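Local coordinates for putative periplasmic protein (Bacteroides vulgatus ATCC 8482, PDB 3DUE), which is of unknown function but belongs to a PepSY-like superfamily of bacterial periplasmic proteins that may act as inhibitors, at residues A[30-35]-A[45-50]; A[60-65]-A[95-100]. All blocks are in the same frame, centred on the assembly; numbering follows the deposited sequence. Where two conformers were deposited one is given.

Contact 1: A[30-35]-A[45-50]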
ATOM      1  N   VAL A  30       3.095  15.625  -0.828  1.00 26.22           N
ATOM      2  CA  VAL A  30       3.680  14.771  -1.884  1.00 25.74           C
ATOM      3  C   VAL A  30       5.087  15.239  -2.256  1.00 24.76           C
ATOM      4  O   VAL A  30       5.279  16.420  -2.615  1.00 26.30           O
ATOM      5  CB  VAL A  30       2.766  14.745  -3.161  1.00 25.93           C
ATOM      6  CG1 VAL A  30       3.443  13.998  -4.329  1.00 25.81           C
ATOM      7  CG2 VAL A  30       1.390  14.093  -2.823  1.00 25.98           C
ATOM      8  N   ALA A  31       6.069  14.335  -2.212  1.00 24.37           N
ATOM      9  CA  ALA A  31       7.450  14.640  -2.590  1.00 23.34           C
ATOM     10  C   ALA A  31       7.633  14.395  -4.085  1.00 24.52           C
ATOM     11  O   ALA A  31       8.338  15.136  -4.757  1.00 23.89           O
ATOM     12  CB  ALA A  31       8.455  13.790  -1.819  1.00 24.23           C
HETATM   13  N   MSE A  32       7.021  13.334  -4.582  1.00 22.30           N
HETATM   14  CA  MSE A  32       7.163  12.943  -5.979  1.00 23.05           C
HETATM   15  C   MSE A  32       6.128  11.931  -6.363  1.00 22.89           C
HETATM   16  O   MSE A  32       5.682  11.170  -5.534  1.00 22.92           O
HETATM   17  CB  MSE A  32       8.564  12.405  -6.217  1.00 23.26           C
HETATM   18  CG  MSE A  32       8.952  11.298  -5.302  1.00 24.29           C
HETATM   19 SE   MSE A  32      10.819  10.869  -5.427  0.75 21.72          SE
HETATM   20  CE  MSE A  32      11.628  12.473  -4.636  1.00 26.01           C
ATOM     21  N   ALA A  33       5.733  11.964  -7.635  1.00 21.94           N
ATOM     22  CA  ALA A  33       4.751  11.051  -8.175  1.00 22.66           C
ATOM     23  C   ALA A  33       5.136  10.717  -9.602  1.00 22.66           C
ATOM     24  O   ALA A  33       5.641  11.582 -10.334  1.00 21.26           O
ATOM     25  CB  ALA A  33       3.338  11.660  -8.125  1.00 19.63           C
ATOM     26  N   LYS A  34       4.864   9.473  -9.984  1.00 24.48           N
ATOM     27  CA  LYS A  34       5.159   8.986 -11.316  1.00 25.15           C
ATOM     28  C   LYS A  34       4.170   7.931 -11.771  1.00 24.69           C
ATOM     29  O   LYS A  34       3.416   7.346 -10.984  1.00 23.74           O
ATOM     30  CB  LYS A  34       6.581   8.362 -11.404  1.00 26.38           C
ATOM     31  CG  LYS A  34       6.743   7.085 -10.580  1.00 27.67           C
ATOM     32  CD  LYS A  34       8.128   6.453 -10.680  1.00 27.95           C
ATOM     33  CE  LYS A  34       8.196   5.245  -9.692  1.00 28.42           C
ATOM     34  NZ  LYS A  34       9.532   4.545  -9.658  1.00 30.61           N
HETATM   35  N   MSE A  35       4.182   7.727 -13.077  1.00 24.39           N
HETATM   36  CA  MSE A  35       3.414   6.668 -13.688  0.80 26.55           C
HETATM   37  C   MSE A  35       4.429   5.687 -14.252  1.00 24.08           C
HETATM   38  O   MSE A  35       5.415   6.104 -14.830  1.00 23.70           O
HETATM   39  CB  MSE A  35       2.520   7.202 -14.798  0.80 27.54           C
HETATM   40  CG  MSE A  35       1.654   6.124 -15.387  0.80 29.67           C
HETATM   41 SE   MSE A  35       0.677   6.751 -16.929  0.60 33.03          SE
HETATM   42  CE  MSE A  35       2.227   7.500 -17.996  0.80 30.11           C
ATOM     43  N   ASP A  45       2.836   5.720  -8.671  1.00 23.31           N
ATOM     44  CA  ASP A  45       3.561   5.701  -7.383  1.00 24.98           C
ATOM     45  C   ASP A  45       3.637   7.101  -6.839  1.00 24.59           C
ATOM     46  O   ASP A  45       3.798   8.046  -7.615  1.00 26.46           O
ATOM     47  CB  ASP A  45       4.947   5.097  -7.513  1.00 27.29           C
ATOM     48  CG  ASP A  45       4.899   3.635  -8.003  1.00 30.21           C
ATOM     49  OD1 ASP A  45       4.847   3.431  -9.216  1.00 33.12           O
ATOM     50  OD2 ASP A  45       4.932   2.695  -7.160  1.00 32.69           O
ATOM     51  N   VAL A  46       3.409   7.228  -5.529  1.00 22.19           N
ATOM     52  CA  VAL A  46       3.466   8.494  -4.813  1.00 22.76           C
ATOM     53  C   VAL A  46       4.305   8.311  -3.550  1.00 22.99           C
ATOM     54  O   VAL A  46       4.118   7.322  -2.824  1.00 21.61           O
ATOM     55  CB  VAL A  46       2.062   8.984  -4.421  1.00 23.73           C
ATOM     56  CG1 VAL A  46       2.144  10.227  -3.572  1.00 23.68           C
ATOM     57  CG2 VAL A  46       1.278   9.273  -5.674  1.00 21.75           C
ATOM     58  N   ILE A  47       5.279   9.196  -3.345  1.00 21.75           N
ATOM     59  CA  ILE A  47       6.073   9.201  -2.125  1.00 22.81           C
ATOM     60  C   ILE A  47       5.866  10.538  -1.496  1.00 23.49           C
ATOM     61  O   ILE A  47       5.929  11.590  -2.183  1.00 22.84           O
ATOM     62  CB  ILE A  47       7.596   8.940  -2.303  1.00 23.06           C
ATOM     63  CG1 ILE A  47       7.829   7.642  -3.074  1.00 23.53           C
ATOM     64  CG2 ILE A  47       8.247   8.874  -0.908  1.00 22.46           C
ATOM     65  CD1 ILE A  47       9.296   7.344  -3.440  1.00 24.84           C
ATOM     66  N   PHE A  48       5.586  10.494  -0.196  1.00 24.27           N
ATOM     67  CA  PHE A  48       5.398  11.698   0.598  1.00 23.59           C
ATOM     68  C   PHE A  48       6.740  12.179   1.137  1.00 23.43           C
ATOM     69  O   PHE A  48       7.776  11.463   1.101  1.00 21.65           O
ATOM     70  CB  PHE A  48       4.409  11.481   1.754  1.00 23.36           C
ATOM     71  CG  PHE A  48       3.038  11.014   1.314  1.00 24.32           C
ATOM     72  CD1 PHE A  48       2.192  11.859   0.590  1.00 25.11           C
ATOM     73  CD2 PHE A  48       2.572   9.755   1.665  1.00 23.48           C
ATOM     74  CE1 PHE A  48       0.937  11.440   0.187  1.00 24.44           C
ATOM     75  CE2 PHE A  48       1.331   9.317   1.250  1.00 25.08           C
ATOM     76  CZ  PHE A  48       0.486  10.170   0.540  1.00 23.79           C
ATOM     77  N   THR A  49       6.748  13.414   1.622  1.00 23.51           N
ATOM     78  CA  THR A  49       7.991  14.003   2.158  1.00 22.71           C
ATOM     79  C   THR A  49       8.542  13.291   3.424  1.00 22.80           C
ATOM     80  O   THR A  49       9.716  13.342   3.687  1.00 24.44           O
ATOM     81  CB  THR A  49       7.870  15.501   2.393  1.00 22.35           C
ATOM     82  OG1 THR A  49       6.869  15.769   3.391  1.00 23.47           O
ATOM     83  CG2 THR A  49       7.536  16.210   1.075  1.00 22.38           C
ATOM     84  N   ASN A  50       7.698  12.567   4.133  1.00 24.44           N
ATOM     85  CA  ASN A  50       8.135  11.785   5.280  1.00 24.71           C
ATOM     86  C   ASN A  50       8.661  10.395   4.896  1.00 23.88           C
ATOM     87  O   ASN A  50       9.071   9.631   5.795  1.00 23.51           O
ATOM     88  CB  ASN A  50       7.022  11.651   6.331  1.00 24.21           C
ATOM     89  CG  ASN A  50       5.945  10.675   5.928  1.00 25.99           C
ATOM     90  OD1 ASN A  50       5.719  10.421   4.747  1.00 23.47           O
ATOM     91  ND2 ASN A  50       5.253  10.119   6.933  1.00 26.09           N
TER
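Residues 30-35 and 45-48 run antiparallel as the two arms of a beta hairpin, their short axes 4.5 Å apart at closest and 162° from one another in direction. The ladder is regular from Lys34-Asp45 to Met32-Ile47 and then slips by one residue in a classic beta bulge, where Ala31 and Met32 both face Ile47. The carbonyl oxygen Ile47 O takes both amides in its carbonyl plane, Ala31 N at 2.7 Å and Met32 N at 3.2 Å, while Ile47 N returns a nearly straight bond to Met32 O (N-H...O 174°). Beyond the bulge, Val30 pairs with Phe48 and their side chains diverge. Val30 still reaches back to the face of Ala33 and Val46: CG2 of Val30, anti to its own carbonyl carbon, touches both Val46 CG1 and Phe48 CE1 at 4.0 Å, approaching the ring obliquely. Val46 and Phe48 are buried here, and the Phe48 ring meets that of Phe25. On the other face, Met32 and Ile47 lie side by side, with a cacodylate ion near Ile47. Lys34, extended beyond CG, carries its CE across Asp45, while the charged groups pair with others: Lys34 with Glu36, and Asp45 OD2 with Lys53 of the next strand. The closest side-chain approach of this pair is a methylene against a carboxylate oxygen, Lys34 CE to Asp45 OD1, at 3.8 Å.

Contact 2: A[60-65]-A[95-100]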
ATOM      1  N   GLY A  60      -6.350   3.279 -10.170  1.00 23.23           N
ATOM      2  CA  GLY A  60      -6.133   4.058  -8.951  1.00 23.13           C
ATOM      3  C   GLY A  60      -6.504   3.323  -7.683  1.00 22.39           C
ATOM      4  O   GLY A  60      -6.752   3.965  -6.661  1.00 24.01           O
ATOM      5  N   ILE A  61      -6.547   1.989  -7.743  1.00 22.86           N
ATOM      6  CA  ILE A  61      -6.846   1.165  -6.578  1.00 22.33           C
ATOM      7  C   ILE A  61      -5.485   0.747  -5.988  1.00 22.27           C
ATOM      8  O   ILE A  61      -4.621   0.254  -6.696  1.00 21.61           O
ATOM      9  CB  ILE A  61      -7.685  -0.072  -6.955  1.00 23.22           C
ATOM     10  CG1 ILE A  61      -8.908   0.311  -7.793  1.00 23.65           C
ATOM     11  CG2 ILE A  61      -8.086  -0.827  -5.705  1.00 22.39           C
ATOM     12  CD1 ILE A  61      -9.828   1.217  -7.070  1.00 24.19           C
ATOM     13  N   TRP A  62      -5.297   0.965  -4.691  1.00 23.12           N
ATOM     14  CA  TRP A  62      -3.993   0.742  -4.085  1.00 22.80           C
ATOM     15  C   TRP A  62      -3.569  -0.706  -4.163  1.00 21.52           C
ATOM     16  O   TRP A  62      -4.417  -1.613  -4.059  1.00 21.67           O
ATOM     17  CB  TRP A  62      -3.911   1.253  -2.650  1.00 23.14           C
ATOM     18  CG  TRP A  62      -4.722   0.555  -1.662  1.00 23.08           C
ATOM     19  CD1 TRP A  62      -5.952   0.918  -1.207  1.00 23.28           C
ATOM     20  CD2 TRP A  62      -4.346  -0.621  -0.922  1.00 23.94           C
ATOM     21  NE1 TRP A  62      -6.379   0.029  -0.245  1.00 24.26           N
ATOM     22  CE2 TRP A  62      -5.415  -0.933  -0.067  1.00 23.91           C
ATOM     23  CE3 TRP A  62      -3.219  -1.463  -0.941  1.00 23.67           C
ATOM     24  CZ2 TRP A  62      -5.400  -2.032   0.773  1.00 23.66           C
ATOM     25  CZ3 TRP A  62      -3.191  -2.546  -0.100  1.00 23.50           C
ATOM     26  CH2 TRP A  62      -4.280  -2.820   0.761  1.00 23.25           C
ATOM     27  N   THR A  63      -2.286  -0.871  -4.477  1.00 21.12           N
ATOM     28  CA  THR A  63      -1.561  -2.154  -4.507  1.00 19.77           C
ATOM     29  C   THR A  63      -0.440  -2.192  -3.462  1.00 21.47           C
ATOM     30  O   THR A  63       0.001  -3.262  -3.076  1.00 22.49           O
ATOM     31  CB  THR A  63      -1.026  -2.456  -5.914  1.00 21.67           C
ATOM     32  OG1 THR A  63      -0.200  -1.373  -6.358  1.00 21.00           O
ATOM     33  CG2 THR A  63      -2.182  -2.609  -6.864  1.00 21.98           C
ATOM     34  N   GLU A  64      -0.021  -1.033  -2.967  1.00 21.89           N
ATOM     35  CA  GLU A  64       0.964  -0.928  -1.897  1.00 23.48           C
ATOM     36  C   GLU A  64       0.733   0.313  -1.032  1.00 22.29           C
ATOM     37  O   GLU A  64       0.546   1.424  -1.538  1.00 22.80           O
ATOM     38  CB  GLU A  64       2.405  -0.929  -2.445  1.00 24.15           C
ATOM     39  CG  GLU A  64       3.465  -0.895  -1.367  1.00 25.54           C
ATOM     40  CD  GLU A  64       4.901  -0.914  -1.902  1.00 27.77           C
ATOM     41  OE1 GLU A  64       5.126  -1.391  -3.013  1.00 32.21           O
ATOM     42  OE2 GLU A  64       5.818  -0.469  -1.199  1.00 31.41           O
ATOM     43  N   VAL A  65       0.759   0.109   0.286  1.00 23.72           N
ATOM     44  CA  VAL A  65       0.691   1.183   1.279  1.00 23.50           C
ATOM     45  C   VAL A  65       1.886   0.892   2.190  1.00 23.78           C
ATOM     46  O   VAL A  65       1.833   0.040   3.053  1.00 23.15           O
ATOM     47  CB  VAL A  65      -0.638   1.230   2.035  1.00 26.27           C
ATOM     48  CG1 VAL A  65      -0.645   2.357   3.077  1.00 24.70           C
ATOM     49  CG2 VAL A  65      -1.763   1.395   1.052  1.00 27.68           C
ATOM     50  N   LEU A  95       3.454  -1.910   9.281  1.00 20.48           N
ATOM     51  CA  LEU A  95       4.318  -0.953   8.576  1.00 20.46           C
ATOM     52  C   LEU A  95       4.023  -0.934   7.080  1.00 20.02           C
ATOM     53  O   LEU A  95       4.128   0.122   6.425  1.00 20.68           O
ATOM     54  CB  LEU A  95       5.806  -1.247   8.810  1.00 21.45           C
ATOM     55  CG  LEU A  95       6.269  -1.066  10.265  1.00 22.30           C
ATOM     56  CD1 LEU A  95       7.792  -1.186  10.342  1.00 22.60           C
ATOM     57  CD2 LEU A  95       5.797   0.294  10.817  1.00 23.21           C
ATOM     58  N   LYS A  96       3.606  -2.080   6.552  1.00 20.13           N
ATOM     59  CA  LYS A  96       3.379  -2.194   5.122  1.00 21.58           C
ATOM     60  C   LYS A  96       2.329  -3.256   4.713  1.00 21.31           C
ATOM     61  O   LYS A  96       2.203  -4.307   5.310  1.00 21.36           O
ATOM     62  CB  LYS A  96       4.716  -2.480   4.456  1.00 23.87           C
ATOM     63  CG  LYS A  96       4.669  -2.559   2.953  1.00 27.95           C
ATOM     64  CD  LYS A  96       6.071  -2.847   2.441  1.00 30.13           C
ATOM     65  CE  LYS A  96       6.104  -3.270   0.982  1.00 31.22           C
ATOM     66  NZ  LYS A  96       7.585  -3.500   0.569  1.00 31.46           N
ATOM     67  N   ILE A  97       1.542  -2.936   3.701  1.00 21.66           N
ATOM     68  CA  ILE A  97       0.605  -3.891   3.134  1.00 21.76           C
ATOM     69  C   ILE A  97       0.693  -3.748   1.618  1.00 23.61           C
ATOM     70  O   ILE A  97       0.852  -2.633   1.114  1.00 21.85           O
ATOM     71  CB  ILE A  97      -0.813  -3.718   3.699  1.00 21.63           C
ATOM     72  CG1 ILE A  97      -1.737  -4.821   3.169  1.00 21.03           C
ATOM     73  CG2 ILE A  97      -1.365  -2.286   3.447  1.00 20.92           C
ATOM     74  CD1 ILE A  97      -3.069  -4.828   3.826  1.00 20.66           C
ATOM     75  N   GLU A  98       0.715  -4.882   0.919  1.00 23.46           N
ATOM     76  CA  GLU A  98       0.762  -4.887  -0.533  1.00 25.94           C
ATOM     77  C   GLU A  98      -0.267  -5.923  -0.978  1.00 24.81           C
ATOM     78  O   GLU A  98      -0.564  -6.848  -0.230  1.00 24.60           O
ATOM     79  CB  GLU A  98       2.107  -5.356  -1.048  1.00 30.77           C
ATOM     80  CG  GLU A  98       3.299  -4.901  -0.325  1.00 34.47           C
ATOM     81  CD  GLU A  98       4.540  -5.614  -0.826  1.00 37.66           C
ATOM     82  OE1 GLU A  98       4.891  -5.378  -1.998  1.00 37.73           O
ATOM     83  OE2 GLU A  98       5.165  -6.401  -0.045  1.00 41.00           O
ATOM     84  N   ARG A  99      -0.799  -5.783  -2.176  1.00 24.28           N
ATOM     85  CA  ARG A  99      -1.704  -6.793  -2.700  1.00 23.22           C
ATOM     86  C   ARG A  99      -1.657  -6.830  -4.196  1.00 23.20           C
ATOM     87  O   ARG A  99      -1.260  -5.859  -4.853  1.00 21.04           O
ATOM     88  CB  ARG A  99      -3.136  -6.526  -2.272  1.00 23.07           C
ATOM     89  CG  ARG A  99      -3.697  -5.221  -2.773  1.00 22.78           C
ATOM     90  CD  ARG A  99      -5.112  -5.005  -2.197  1.00 23.88           C
ATOM     91  NE  ARG A  99      -5.581  -3.686  -2.623  1.00 23.85           N
ATOM     92  CZ  ARG A  99      -6.794  -3.214  -2.402  1.00 23.57           C
ATOM     93  NH1 ARG A  99      -7.698  -3.971  -1.821  1.00 25.67           N
ATOM     94  NH2 ARG A  99      -7.110  -1.983  -2.775  1.00 23.05           N
ATOM     95  N   ASP A 100      -2.033  -7.986  -4.724  1.00 24.54           N
ATOM     96  CA  ASP A 100      -2.309  -8.131  -6.161  1.00 24.47           C
ATOM     97  C   ASP A 100      -3.741  -8.736  -6.249  1.00 25.76           C
ATOM     98  O   ASP A 100      -4.574  -8.561  -5.317  1.00 25.75           O
ATOM     99  CB  ASP A 100      -1.212  -8.933  -6.879  1.00 24.84           C
ATOM    100  CG  ASP A 100      -1.024 -10.306  -6.332  1.00 25.41           C
ATOM    101  OD1 ASP A 100      -1.902 -10.827  -5.614  1.00 23.15           O
ATOM    102  OD2 ASP A 100       0.030 -10.894  -6.638  1.00 26.71           O
TER
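This contact is an antiparallel strand pairing near the centre of the chain, joining two neighbours in the long sheet whose connection carries helix 79-88, and extended past the ladder by an arginine-tryptophan stack. Val65 and Ile97 form the hydrogen-bonded pair, with Val65 N to Ile97 O nearly straight at 2.9 Å; Glu64 and Glu98 are the adjacent non-hydrogen-bonded pair. At Thr63 the chain turns a corner, yet its carbonyl still accepts Arg99 N.

The Arg99 side chain carries the far end. With CG set between the backbone N and the carbonyl carbon (chi1 62°) and the chain extended from CG to NE, its guanidinium lies flat over one face of the Trp62 indole, the planes 18° apart and CZ 3.7 Å from the centroid of the Trp62 six-membered ring. Arg99 CD adds a CH-pi contact over the same face. Side-on, NE and NH2 of Arg99 both donate to Trp62 O, at 2.8 and 3.0 Å, with that oxygen in the guanidinium plane. Val65 CG2 sits over the opposite indole face, toward its rim, and Ile97 CD1 meets Trp62 CH2 obliquely at 3.9 Å.

The Glu64 and Glu98 side chains run side by side, their carboxylates turned 61° from one another, with OE1 of Glu64 4.1 Å from OE1 of Glu98. Lys96 NZ makes long salt bridges to both, while Glu64 OE2 is bonded more firmly to Asn66.

Because one tryptophan supplies both the pi face and the carbonyl oxygen, the guanidinium is fixed in tilt and in rotation; Lys96 probably eases the repulsion between the paired glutamates.

Contacts 1 and 2 are separate pairings in one antiparallel sheet whose strands follow one another in chain order. Contact 1 closes before contact 2 opens; their centres are about 15 Å apart and their nearest atoms about 6 Å, without touching. Strand 53-56 lies between them, hydrogen-bonded to Val46 on one side and to Thr63 and Glu64 on the other. Leu54 touches both Phe48 and Val65, and Phe25 likewise reaches both contacts. The centre of contact 1 lies about 13 Å from that of the chain, the centre of contact 2 about 3 Å. With the function unknown, neither contact can be tied to an active site; the cacodylate near Ile47 probably comes from the crystallisation liquor.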